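Local coordinates for putative enoyl-CoA hydratase (Streptomyces coelicolor A3, PDB 3G64), which probably acts on acyl-CoA thioesters as a member of the enoyl-CoA hydratase/isomerase (crotonase) family, presumably hydrating enoyl-CoA, at residues D136-D141 against L195-T200; D141-F146 against T200-A205; A108-P113 against A132-F137; A61-V66 against L212-A217. All blocks are in the same frame, centred on the assembly; numbering follows the deposited sequence. Where two conformers were deposited one is given.

How the contacts relate
Contacts 1, 3 and 4 are largely buried, whereas contact 2 lies nearer the surface, its centre about 18 Å from the centre of the chain. Contact 1 adds strand 198-199 to the edge of the main sheet, and contact 2 continues from it through the shared Asp141 and Thr200 into two turns. Contact 3, about 3 Å from the chain's centre, joins the ends of helices 92-111 and 127-134; contact 4 lays helix 205-217 on the same sheet. The chemistry follows the place: backbone ladder in contact 1, carboxylate and water in contact 2, buried salt bridge in contact 3, alanine packing and an arginine bonded to the helix end in contact 4. Phe137 touches Leu212 and Leu216 between contacts 1 and 4.

Contact 1 of 4, residues D136-D141 against L195-T200; sequences DFRVAD and LISELT
Ser197 and Arg138 reach across in opposite directions, Ser197 OG to the backbone of Arg138 and Arg138 NE to the backbone of Leu195. Ser197 points at strand 137-140, its OG anti to its own carbonyl carbon (chi1 -44°), and there accepts the N-H of Arg138, N to OG 2.9 Å at a nearly straight 169°. A water bound to the same OG carries the link on to Asp136 O. The other way, the Arg138 chain, bent at chi3, brings NE to Leu195 O at 2.8 Å; the oxygen lies in the guanidinium plane, but NE stands above the carbonyl plane of Leu195 rather than on a lone pair. The terminal NH2 turns back to Ala132 O and Ala135 O, so separate partners fix both ends of the group.

Between these arms Arg138 O receives two N-H groups, those of Ser197 and Glu198. The ladder then becomes regular: Ala140 N donates to Glu198 O at 3.0 Å, and Thr200 N to Ala140 O at 2.8 Å.

The two faces differ. On one, Val139 CG1 meets Thr200 CG2 at 3.6 Å, the side chains crossing at about a right angle, with Ala208 of helix 205-217 against both. On the other, the Ala140 methyl touches Ile196 CD1 at 3.6 Å, and Leu199 CD1 leans over Ala140 O. At the start of the strand the Phe137 ring presents its edge to Ser197 CB.

Two parallel bridges, Val139 with Glu198 and Ala140 with Leu199, make 198-199 the outermost strand beside 137-140 in the mixed sheet of the crotonase fold.

Contact 2 of 4, residues D141-F146 against T200-A205; sequences DPSTRF and TEEGRA. With GOL (glycerol), chain F.
Asp141 and Glu202 bring two carboxylates together, Asp141 OD1 to Glu202 OE2 3.3 Å, with their planes 55° apart. Glu202 reaches there because its CG is anti to the backbone N and the chain then bends at chi2. A water donates to both oxygens, which probably eases the repulsion; OD1 also accepts the N-H of Gly203 at 3.1 Å, from the anti side and 30° out of the carboxylate plane, and a hydroxyl of glycerol, probably from the crystallisation liquor. That hydroxyl, O1, in turn accepts from Ala205 N at the start of helix 205-217.

The other oxygen of Asp141 is spent within its own turn. Ser143 OG, set between its backbone N and carbonyl carbon (chi1 73°), donates to the syn lone pair of OD2 at 2.6 Å, while Ser143 N reaches OD2 from above the carboxylate plane. Beside this pair, Pro142 CD rests on Thr200 O at 3.1 Å, and Thr200 OG1 bonds to Glu201 O.

Gly203 has a positive phi in the type II turn Glu201 to Arg204. Facing it, the type I turn from Asp141 to Thr144 carries the Asx turn of Asp141, a pairing of turns just beyond the parallel strand ends of the crotonase-fold sheet.

Contact 3 of 4, residues A108-P113 against A132-F137; sequences AVRECP and ALAADF
Arg110 meets Asp136 and Ala134 through one nitrogen. Its NH1 donates to Ala134 O at 2.8 Å and to Asp136 OD1 at 3.0 Å, the second bond belonging to a salt bridge. In this crotonase fold the contact joins the C-terminal end of helix 92-111 to that of helix 127-134, the latter leading into strand 137-140. The two bonds differ in geometry: Ala134 O lies close to the guanidinium plane, whereas Asp136 OD1 is tilted from it. NH1 in turn stands 58° above the Asp136 carboxylate plane, the two flat groups being turned 66° apart. A water closes the ring, accepting from Arg110 NH2 and donating to Asp136 OD1.

Asp136 has further partners, since its OD2 takes Lys228 in a second salt bridge as well as the backbone N of Val116. Two cations beside one buried carboxylate would probably help keep it ionised. Replacing Arg110 by a leucine would remove the guanidinium and would probably leave Ala134 O without this donor and Asp136 OD1 without its ion-pair mate.

Bends at chi2 and chi3 fold the arginine back over the other helix end, laying its CD 3.2 Å from Ala134 O. Outward from there packing takes over. Leu239 of the third subunit packs on Arg110, and Leu53 of helix 43-58 lies against Val109. Val109 CG1, anti to its backbone N, stands 3.5 Å from Ala134 O and 4.0 Å from Ala134 CB.

Contact 4 of 4, residues A61-V66 against L212-A217; sequences AVRALV and LARRLA
Ala213 packs its methyl between Val66 and Ala64, and this is the tight part of the contact. Val66 CG2 lies 3.6 Å from Ala213 CB; the branch faces the helix because CG2 is anti to the carbonyl carbon of its own residue. Ala64 CB sits 3.6 Å from Ala213 O and 4.1 Å from Ala213 CB. Small side chains on Ala64 and Ala213 let their CA atoms come to 5.6 Å. Val27 and Ile117, on the neighbouring strands, also touch Ala213, so helix 205-217 lies across several strands, packed against the sheet of the crotonase fold.

At the helix's C-terminal end the contact becomes polar and partly exposed. Arg63 CG is anti to the carbonyl carbon (chi1 -59°) and the chain bends at chi3, which brings NE to Ala217 O at 2.8 Å, a bond of 166° that lies in the guanidinium plane and falls on a lone pair of the oxygen. NH2 adds a weak second bond to the same atom. A methionine in place of Arg63 would have no N-H to offer and would probably leave this helix-end carbonyl without its side-chain donor.

Arg214 NH1 comes to 4.1 Å from Arg63 NH2, two like charges, but the Arg214 guanidinium donates to the backbone oxygens of Thr24 and Asp25. A weak, long ion pair links Arg63 NH2 to the Asp25 carboxylate.

Contact 1 of 4, residues D136-D141 against L195-T200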
loop_
_atom_site.group_PDB
_atom_site.type_symbol
_atom_site.label_atom_id
_atom_site.label_comp_id
_atom_site.label_asym_id
_atom_site.label_seq_id
_atom_site.Cartn_x
_atom_site.Cartn_y
_atom_site.Cartn_z
ATOM N N ASP A 136 15.997 3.924 -2.115
ATOM C CA ASP A 136 15.469 2.756 -2.784
ATOM C C ASP A 136 15.744 1.494 -1.975
ATOM O O ASP A 136 14.902 0.564 -1.948
ATOM C CB ASP A 136 16.069 2.677 -4.188
ATOM C CG ASP A 136 15.792 3.965 -4.974
ATOM O OD1 ASP A 136 14.615 4.167 -5.348
ATOM O OD2 ASP A 136 16.717 4.793 -5.150
ATOM N N PHE A 137 16.906 1.468 -1.305
ATOM C CA PHE A 137 17.317 0.308 -0.503
ATOM C C PHE A 137 17.745 0.759 0.889
ATOM O O PHE A 137 18.431 1.780 1.030
ATOM C CB PHE A 137 18.476 -0.479 -1.155
ATOM C CG PHE A 137 18.159 -1.061 -2.510
ATOM C CD1 PHE A 137 17.754 -2.385 -2.638
ATOM C CD2 PHE A 137 18.283 -0.290 -3.652
ATOM C CE1 PHE A 137 17.469 -2.926 -3.887
ATOM C CE2 PHE A 137 17.987 -0.817 -4.924
ATOM C CZ PHE A 137 17.580 -2.136 -5.036
ATOM N N ARG A 138 17.332 -0.007 1.906
ATOM C CA ARG A 138 17.822 0.159 3.276
ATOM C C ARG A 138 18.596 -1.111 3.697
ATOM O O ARG A 138 18.018 -2.188 3.912
ATOM C CB ARG A 138 16.679 0.453 4.254
ATOM C CG ARG A 138 16.104 1.913 4.147
ATOM C CD ARG A 138 14.633 2.002 4.602
ATOM N NE ARG A 138 13.809 1.208 3.699
ATOM C CZ ARG A 138 13.492 1.573 2.453
ATOM N NH1 ARG A 138 12.787 0.752 1.688
ATOM N NH2 ARG A 138 13.871 2.754 1.963
ATOM N N VAL A 139 19.909 -0.970 3.784
ATOM C CA VAL A 139 20.804 -2.060 4.205
ATOM C C VAL A 139 21.192 -1.787 5.655
ATOM O O VAL A 139 21.882 -0.819 5.951
ATOM C CB VAL A 139 22.023 -2.110 3.271
ATOM C CG1 VAL A 139 23.055 -3.114 3.748
ATOM C CG2 VAL A 139 21.554 -2.418 1.818
ATOM N N ALA A 140 20.720 -2.633 6.564
ATOM C CA ALA A 140 20.692 -2.304 7.976
ATOM C C ALA A 140 21.343 -3.389 8.801
ATOM O O ALA A 140 21.100 -4.579 8.549
ATOM C CB ALA A 140 19.236 -2.155 8.429
ATOM N N ASP A 141 22.125 -2.989 9.803
ATOM C CA ASP A 141 22.648 -3.960 10.774
ATOM C C ASP A 141 21.679 -4.056 11.949
ATOM O O ASP A 141 20.719 -3.277 12.016
ATOM C CB ASP A 141 24.140 -3.726 11.133
ATOM C CG ASP A 141 24.361 -2.839 12.360
ATOM O OD1 ASP A 141 25.554 -2.545 12.651
ATOM O OD2 ASP A 141 23.385 -2.431 13.026
ATOM N N LEU A 195 10.482 -2.448 6.293
ATOM C CA LEU A 195 11.421 -1.316 6.241
ATOM C C LEU A 195 12.858 -1.682 5.892
ATOM O O LEU A 195 13.656 -0.780 5.629
ATOM C CB LEU A 195 11.463 -0.580 7.571
ATOM C CG LEU A 195 10.314 0.336 7.924
ATOM C CD1 LEU A 195 10.464 0.818 9.389
ATOM C CD2 LEU A 195 10.315 1.491 6.940
ATOM N N ILE A 196 13.195 -2.978 5.896
ATOM C CA ILE A 196 14.573 -3.408 5.619
ATOM C C ILE A 196 14.701 -4.154 4.307
ATOM O O ILE A 196 13.964 -5.120 4.074
ATOM C CB ILE A 196 15.087 -4.366 6.718
ATOM C CG1 ILE A 196 14.945 -3.714 8.090
ATOM C CG2 ILE A 196 16.543 -4.824 6.442
ATOM C CD1 ILE A 196 15.661 -2.420 8.182
ATOM N N SER A 197 15.652 -3.743 3.464
ATOM C CA SER A 197 15.888 -4.434 2.188
ATOM C C SER A 197 16.894 -5.580 2.345
ATOM O O SER A 197 16.796 -6.603 1.674
ATOM C CB SER A 197 16.416 -3.446 1.143
ATOM O OG SER A 197 15.671 -2.234 1.192
ATOM N N GLU A 198 17.868 -5.383 3.227
ATOM C CA GLU A 198 18.854 -6.412 3.562
ATOM C C GLU A 198 19.300 -6.254 5.003
ATOM O O GLU A 198 19.739 -5.183 5.403
ATOM C CB GLU A 198 20.079 -6.328 2.663
ATOM C CG GLU A 198 21.132 -7.364 3.056
ATOM C CD GLU A 198 22.365 -7.323 2.187
ATOM O OE1 GLU A 198 22.364 -6.599 1.167
ATOM O OE2 GLU A 198 23.339 -8.029 2.538
ATOM N N LEU A 199 19.144 -7.306 5.791
ATOM C CA LEU A 199 19.611 -7.277 7.168
ATOM C C LEU A 199 21.018 -7.853 7.172
ATOM O O LEU A 199 21.238 -8.934 6.662
ATOM C CB LEU A 199 18.708 -8.114 8.072
ATOM C CG LEU A 199 19.164 -8.087 9.531
ATOM C CD1 LEU A 199 19.017 -6.683 10.099
ATOM C CD2 LEU A 199 18.373 -9.089 10.340
ATOM N N THR A 200 21.973 -7.118 7.716
ATOM C CA THR A 200 23.347 -7.587 7.748
ATOM C C THR A 200 23.741 -8.027 9.145
ATOM O O THR A 200 22.982 -7.897 10.112
ATOM C CB THR A 200 24.324 -6.490 7.331
ATOM O OG1 THR A 200 24.464 -5.555 8.407
ATOM C CG2 THR A 200 23.819 -5.764 6.090
HETATM O O HOH W 1 14.150 -2.070 -1.078
#

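Contact 2 of 4, residues D141-F146 against T200-A205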
loop_
_atom_site.group_PDB
_atom_site.type_symbol
_atom_site.label_atom_id
_atom_site.label_comp_id
_atom_site.label_asym_id
_atom_site.label_seq_id
_atom_site.Cartn_x
_atom_site.Cartn_y
_atom_site.Cartn_z
ATOM N N ASP A 141 22.125 -2.989 9.803
ATOM C CA ASP A 141 22.648 -3.960 10.774
ATOM C C ASP A 141 21.679 -4.056 11.949
ATOM O O ASP A 141 20.719 -3.277 12.016
ATOM C CB ASP A 141 24.140 -3.726 11.133
ATOM C CG ASP A 141 24.361 -2.839 12.360
ATOM O OD1 ASP A 141 25.554 -2.545 12.651
ATOM O OD2 ASP A 141 23.385 -2.431 13.026
ATOM N N PRO A 142 21.871 -5.055 12.824
ATOM C CA PRO A 142 20.899 -5.352 13.884
ATOM C C PRO A 142 20.763 -4.267 14.920
ATOM O O PRO A 142 19.803 -4.342 15.698
ATOM C CB PRO A 142 21.488 -6.614 14.562
ATOM C CG PRO A 142 22.271 -7.285 13.485
ATOM C CD PRO A 142 22.855 -6.145 12.649
ATOM N N SER A 143 21.710 -3.326 14.993
ATOM C CA SER A 143 21.611 -2.218 15.953
ATOM C C SER A 143 20.672 -1.072 15.449
ATOM O O SER A 143 20.437 -0.056 16.138
ATOM C CB SER A 143 23.010 -1.661 16.237
ATOM O OG SER A 143 23.489 -0.902 15.119
ATOM N N THR A 144 20.158 -1.224 14.240
ATOM C CA THR A 144 19.395 -0.132 13.607
ATOM C C THR A 144 18.093 0.153 14.347
ATOM O O THR A 144 17.320 -0.771 14.628
ATOM C CB THR A 144 19.065 -0.466 12.143
ATOM O OG1 THR A 144 20.285 -0.578 11.398
ATOM C CG2 THR A 144 18.170 0.632 11.525
ATOM N N ARG A 145 17.885 1.422 14.694
ATOM C CA ARG A 145 16.681 1.871 15.386
ATOM C C ARG A 145 16.036 3.092 14.687
ATOM O O ARG A 145 16.561 4.210 14.782
ATOM C CB ARG A 145 17.007 2.309 16.812
ATOM C CG ARG A 145 17.797 1.281 17.620
ATOM C CD ARG A 145 18.241 1.837 18.978
ATOM N NE ARG A 145 17.864 0.800 19.903
ATOM C CZ ARG A 145 17.027 0.927 20.926
ATOM N NH1 ARG A 145 16.532 2.109 21.293
ATOM N NH2 ARG A 145 16.734 -0.163 21.619
ATOM N N PHE A 146 14.898 2.876 14.028
ATOM C CA PHE A 146 14.110 3.957 13.427
ATOM C C PHE A 146 13.215 4.621 14.456
ATOM O O PHE A 146 12.616 3.950 15.317
ATOM C CB PHE A 146 13.161 3.424 12.348
ATOM C CG PHE A 146 13.827 2.821 11.164
ATOM C CD1 PHE A 146 14.058 3.580 10.019
ATOM C CD2 PHE A 146 14.146 1.453 11.153
ATOM C CE1 PHE A 146 14.632 2.989 8.860
ATOM C CE2 PHE A 146 14.727 0.855 10.009
ATOM C CZ PHE A 146 14.981 1.633 8.872
ATOM N N THR A 200 21.973 -7.118 7.716
ATOM C CA THR A 200 23.347 -7.587 7.748
ATOM C C THR A 200 23.741 -8.027 9.145
ATOM O O THR A 200 22.982 -7.897 10.112
ATOM C CB THR A 200 24.324 -6.490 7.331
ATOM O OG1 THR A 200 24.464 -5.555 8.407
ATOM C CG2 THR A 200 23.819 -5.764 6.090
ATOM N N GLU A 201 24.960 -8.539 9.228
ATOM C CA GLU A 201 25.652 -8.784 10.477
ATOM C C GLU A 201 26.087 -7.468 11.124
ATOM O O GLU A 201 26.331 -6.473 10.441
ATOM C CB GLU A 201 26.902 -9.580 10.125
ATOM C CG GLU A 201 27.254 -10.692 11.032
ATOM C CD GLU A 201 28.654 -11.221 10.710
ATOM O OE1 GLU A 201 28.863 -11.705 9.571
ATOM O OE2 GLU A 201 29.544 -11.129 11.586
ATOM N N GLU A 202 26.207 -7.476 12.446
ATOM C CA GLU A 202 26.682 -6.324 13.224
ATOM C C GLU A 202 27.965 -5.713 12.644
ATOM O O GLU A 202 28.923 -6.425 12.356
ATOM C CB GLU A 202 26.917 -6.769 14.675
ATOM C CG GLU A 202 27.259 -5.640 15.634
ATOM C CD GLU A 202 26.130 -4.614 15.779
ATOM O OE1 GLU A 202 24.953 -5.015 15.957
ATOM O OE2 GLU A 202 26.430 -3.401 15.725
ATOM N N GLY A 203 27.975 -4.396 12.463
ATOM C CA GLY A 203 29.116 -3.698 11.878
ATOM C C GLY A 203 29.366 -3.827 10.377
ATOM O O GLY A 203 30.311 -3.248 9.866
ATOM N N ARG A 204 28.522 -4.561 9.661
ATOM C CA ARG A 204 28.748 -4.802 8.225
ATOM C C ARG A 204 27.842 -3.984 7.269
ATOM O O ARG A 204 27.849 -4.207 6.062
ATOM C CB ARG A 204 28.572 -6.298 7.942
ATOM C CG ARG A 204 29.328 -7.178 8.938
ATOM C CD ARG A 204 30.780 -7.283 8.553
ATOM N NE ARG A 204 30.902 -8.183 7.408
ATOM C CZ ARG A 204 31.307 -9.450 7.483
ATOM N NH1 ARG A 204 31.667 -9.981 8.652
ATOM N NH2 ARG A 204 31.364 -10.185 6.377
ATOM N N ALA A 205 27.076 -3.026 7.802
ATOM C CA ALA A 205 26.114 -2.316 6.947
ATOM C C ALA A 205 26.832 -1.536 5.832
ATOM O O ALA A 205 26.432 -1.596 4.673
ATOM C CB ALA A 205 25.229 -1.398 7.783
HETATM C C1 GOL F . 27.452 -0.419 10.618
HETATM O O1 GOL F . 27.138 -1.772 10.427
HETATM C C2 GOL F . 28.939 -0.202 10.385
HETATM O O2 GOL F . 29.202 -0.168 9.000
HETATM C C3 GOL F . 29.431 1.047 11.118
HETATM O O3 GOL F . 29.479 0.743 12.503
HETATM O O HOH W 2 26.807 -1.187 14.563
#

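Contact 3 of 4, residues A108-P113 against A132-F137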
loop_
_atom_site.group_PDB
_atom_site.type_symbol
_atom_site.label_atom_id
_atom_site.label_comp_id
_atom_site.label_asym_id
_atom_site.label_seq_id
_atom_site.Cartn_x
_atom_site.Cartn_y
_atom_site.Cartn_z
ATOM N N ALA A 108 13.865 14.754 -4.270
ATOM C CA ALA A 108 15.052 14.577 -5.110
ATOM C C ALA A 108 15.627 13.148 -4.955
ATOM O O ALA A 108 16.079 12.542 -5.930
ATOM C CB ALA A 108 16.108 15.616 -4.758
ATOM N N VAL A 109 15.590 12.592 -3.744
ATOM C CA VAL A 109 16.007 11.195 -3.597
ATOM C C VAL A 109 15.089 10.279 -4.396
ATOM O O VAL A 109 15.553 9.376 -5.087
ATOM C CB VAL A 109 16.065 10.729 -2.124
ATOM C CG1 VAL A 109 16.329 9.205 -2.051
ATOM C CG2 VAL A 109 17.157 11.472 -1.381
ATOM N N ARG A 110 13.779 10.515 -4.319
ATOM C CA ARG A 110 12.831 9.689 -5.062
ATOM C C ARG A 110 12.980 9.821 -6.597
ATOM O O ARG A 110 12.588 8.904 -7.337
ATOM C CB ARG A 110 11.368 9.998 -4.630
ATOM C CG ARG A 110 11.073 9.632 -3.108
ATOM C CD ARG A 110 11.393 8.130 -2.795
ATOM N NE ARG A 110 10.950 7.241 -3.885
ATOM C CZ ARG A 110 11.622 6.163 -4.303
ATOM N NH1 ARG A 110 12.778 5.813 -3.729
ATOM N NH2 ARG A 110 11.152 5.434 -5.316
ATOM N N GLU A 111 13.518 10.943 -7.067
ATOM C CA GLU A 111 13.492 11.222 -8.505
ATOM C C GLU A 111 14.836 11.118 -9.227
ATOM O O GLU A 111 14.869 11.199 -10.448
ATOM C CB GLU A 111 12.864 12.607 -8.793
ATOM C CG GLU A 111 11.353 12.650 -8.596
ATOM C CD GLU A 111 10.734 14.017 -8.910
ATOM O OE1 GLU A 111 11.467 14.997 -9.164
ATOM O OE2 GLU A 111 9.491 14.105 -8.900
ATOM N N CYS A 112 15.933 10.970 -8.491
ATOM C CA CYS A 112 17.249 10.968 -9.119
ATOM C C CYS A 112 17.454 9.689 -9.933
ATOM O O CYS A 112 17.064 8.607 -9.492
ATOM C CB CYS A 112 18.359 11.124 -8.074
ATOM S SG CYS A 112 18.398 9.842 -6.766
ATOM N N PRO A 113 18.086 9.817 -11.115
ATOM C CA PRO A 113 18.194 8.734 -12.102
ATOM C C PRO A 113 19.240 7.660 -11.731
ATOM O O PRO A 113 20.039 7.272 -12.575
ATOM C CB PRO A 113 18.607 9.466 -13.376
ATOM C CG PRO A 113 19.397 10.668 -12.872
ATOM C CD PRO A 113 18.763 11.055 -11.545
ATOM N N ALA A 132 16.216 7.736 5.184
ATOM C CA ALA A 132 16.316 6.288 5.021
ATOM C C ALA A 132 15.092 5.753 4.259
ATOM O O ALA A 132 15.213 4.969 3.326
ATOM C CB ALA A 132 16.443 5.604 6.391
ATOM N N LEU A 133 13.909 6.200 4.659
ATOM C CA LEU A 133 12.673 5.725 4.043
ATOM C C LEU A 133 12.600 6.097 2.547
ATOM O O LEU A 133 12.018 5.371 1.746
ATOM C CB LEU A 133 11.488 6.351 4.815
ATOM C CG LEU A 133 10.048 5.968 4.471
ATOM C CD1 LEU A 133 9.841 4.470 4.740
ATOM C CD2 LEU A 133 9.093 6.825 5.306
ATOM N N ALA A 134 13.204 7.218 2.163
ATOM C CA ALA A 134 13.133 7.666 0.771
ATOM C C ALA A 134 14.076 6.877 -0.152
ATOM O O ALA A 134 13.846 6.770 -1.358
ATOM C CB ALA A 134 13.418 9.167 0.667
ATOM N N ALA A 135 15.131 6.336 0.429
ATOM C CA ALA A 135 16.108 5.543 -0.324
ATOM C C ALA A 135 15.422 4.369 -1.009
ATOM O O ALA A 135 14.366 3.878 -0.559
ATOM C CB ALA A 135 17.236 5.018 0.645
ATOM N N ASP A 136 15.997 3.924 -2.115
ATOM C CA ASP A 136 15.469 2.756 -2.784
ATOM C C ASP A 136 15.744 1.494 -1.975
ATOM O O ASP A 136 14.902 0.564 -1.948
ATOM C CB ASP A 136 16.069 2.677 -4.188
ATOM C CG ASP A 136 15.792 3.965 -4.974
ATOM O OD1 ASP A 136 14.615 4.167 -5.348
ATOM O OD2 ASP A 136 16.717 4.793 -5.150
ATOM N N PHE A 137 16.906 1.468 -1.305
ATOM C CA PHE A 137 17.317 0.308 -0.503
ATOM C C PHE A 137 17.745 0.759 0.889
ATOM O O PHE A 137 18.431 1.780 1.030
ATOM C CB PHE A 137 18.476 -0.479 -1.155
ATOM C CG PHE A 137 18.159 -1.061 -2.510
ATOM C CD1 PHE A 137 17.754 -2.385 -2.638
ATOM C CD2 PHE A 137 18.283 -0.290 -3.652
ATOM C CE1 PHE A 137 17.469 -2.926 -3.887
ATOM C CE2 PHE A 137 17.987 -0.817 -4.924
ATOM C CZ PHE A 137 17.580 -2.136 -5.036
HETATM O O HOH W 3 12.228 2.819 -5.814
#

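Contact 4 of 4, residues A61-V66 against L212-A217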
loop_
_atom_site.group_PDB
_atom_site.type_symbol
_atom_site.label_atom_id
_atom_site.label_comp_id
_atom_site.label_asym_id
_atom_site.label_seq_id
_atom_site.Cartn_x
_atom_site.Cartn_y
_atom_site.Cartn_z
ATOM N N ALA A 61 25.626 11.436 -13.471
ATOM C CA ALA A 61 27.029 11.318 -13.149
ATOM C C ALA A 61 27.400 9.907 -12.671
ATOM O O ALA A 61 28.403 9.332 -13.092
ATOM C CB ALA A 61 27.376 12.374 -12.082
ATOM N N VAL A 62 26.547 9.357 -11.818
ATOM C CA VAL A 62 26.813 8.120 -11.140
ATOM C C VAL A 62 25.723 7.116 -11.481
ATOM O O VAL A 62 24.687 7.478 -12.047
ATOM C CB VAL A 62 26.908 8.357 -9.618
ATOM C CG1 VAL A 62 27.868 9.519 -9.333
ATOM C CG2 VAL A 62 25.541 8.652 -9.023
ATOM N N ARG A 63 25.975 5.857 -11.148
ATOM C CA ARG A 63 25.044 4.779 -11.416
ATOM C C ARG A 63 24.484 4.219 -10.125
ATOM O O ARG A 63 23.627 3.352 -10.160
ATOM C CB ARG A 63 25.724 3.663 -12.247
ATOM C CG ARG A 63 26.276 4.146 -13.591
ATOM C CD ARG A 63 26.795 3.022 -14.525
ATOM N NE ARG A 63 27.850 2.169 -13.964
ATOM C CZ ARG A 63 29.144 2.488 -13.872
ATOM N NH1 ARG A 63 29.591 3.665 -14.285
ATOM N NH2 ARG A 63 30.000 1.618 -13.348
ATOM N N ALA A 64 24.964 4.718 -8.988
ATOM C CA ALA A 64 24.432 4.330 -7.677
ATOM C C ALA A 64 24.949 5.295 -6.633
ATOM O O ALA A 64 26.047 5.854 -6.760
ATOM C CB ALA A 64 24.849 2.903 -7.295
ATOM N N LEU A 65 24.172 5.475 -5.576
ATOM C CA LEU A 65 24.604 6.339 -4.492
ATOM C C LEU A 65 24.316 5.685 -3.146
ATOM O O LEU A 65 23.204 5.179 -2.887
ATOM C CB LEU A 65 23.941 7.729 -4.620
ATOM C CG LEU A 65 24.325 8.773 -3.553
ATOM C CD1 LEU A 65 24.166 10.187 -4.105
ATOM C CD2 LEU A 65 23.505 8.600 -2.293
ATOM N N VAL A 66 25.334 5.682 -2.300
ATOM C CA VAL A 66 25.220 5.216 -0.923
ATOM C C VAL A 66 25.165 6.420 -0.003
ATOM O O VAL A 66 25.992 7.344 -0.102
ATOM C CB VAL A 66 26.414 4.337 -0.516
ATOM C CG1 VAL A 66 26.311 3.935 0.964
ATOM C CG2 VAL A 66 26.511 3.099 -1.418
ATOM N N LEU A 212 26.235 -3.820 -2.560
ATOM C CA LEU A 212 24.982 -3.659 -3.292
ATOM C C LEU A 212 25.110 -2.545 -4.339
ATOM O O LEU A 212 24.636 -2.687 -5.456
ATOM C CB LEU A 212 23.808 -3.396 -2.346
ATOM C CG LEU A 212 22.506 -2.990 -3.045
ATOM C CD1 LEU A 212 22.015 -4.083 -3.981
ATOM C CD2 LEU A 212 21.458 -2.706 -1.992
ATOM N N ALA A 213 25.776 -1.447 -3.979
ATOM C CA ALA A 213 25.940 -0.323 -4.916
ATOM C C ALA A 213 26.690 -0.759 -6.162
ATOM O O ALA A 213 26.333 -0.418 -7.283
ATOM C CB ALA A 213 26.679 0.826 -4.251
ATOM N N ARG A 214 27.770 -1.506 -5.934
ATOM C CA ARG A 214 28.606 -2.003 -7.011
ATOM C C ARG A 214 27.844 -3.021 -7.885
ATOM O O ARG A 214 27.975 -3.024 -9.098
ATOM C CB ARG A 214 29.888 -2.639 -6.418
ATOM C CG ARG A 214 30.864 -3.153 -7.470
ATOM C CD ARG A 214 31.155 -2.095 -8.530
ATOM N NE ARG A 214 31.852 -0.965 -7.935
ATOM C CZ ARG A 214 31.974 0.231 -8.501
ATOM N NH1 ARG A 214 31.437 0.469 -9.692
ATOM N NH2 ARG A 214 32.629 1.196 -7.860
ATOM N N ARG A 215 27.061 -3.891 -7.254
ATOM C CA ARG A 215 26.200 -4.806 -7.988
ATOM C C ARG A 215 25.278 -4.045 -8.942
ATOM O O ARG A 215 25.160 -4.399 -10.120
ATOM C CB ARG A 215 25.375 -5.671 -7.031
ATOM C CG ARG A 215 24.395 -6.572 -7.770
ATOM C CD ARG A 215 23.603 -7.501 -6.871
ATOM N NE ARG A 215 22.734 -8.330 -7.696
ATOM C CZ ARG A 215 21.739 -9.094 -7.252
ATOM N NH1 ARG A 215 21.447 -9.153 -5.967
ATOM N NH2 ARG A 215 21.020 -9.800 -8.116
ATOM N N LEU A 216 24.632 -2.995 -8.433
ATOM C CA LEU A 216 23.739 -2.169 -9.252
ATOM C C LEU A 216 24.523 -1.424 -10.328
ATOM O O LEU A 216 24.087 -1.366 -11.472
ATOM C CB LEU A 216 22.954 -1.173 -8.376
ATOM C CG LEU A 216 21.856 -1.813 -7.523
ATOM C CD1 LEU A 216 21.512 -0.929 -6.323
ATOM C CD2 LEU A 216 20.621 -2.071 -8.364
ATOM N N ALA A 217 25.690 -0.884 -9.966
ATOM C CA ALA A 217 26.490 -0.102 -10.917
ATOM C C ALA A 217 27.111 -0.972 -12.024
ATOM O O ALA A 217 27.501 -0.467 -13.071
ATOM C CB ALA A 217 27.579 0.679 -10.197
HETATM O O HOH W 4 22.380 1.637 -11.933
#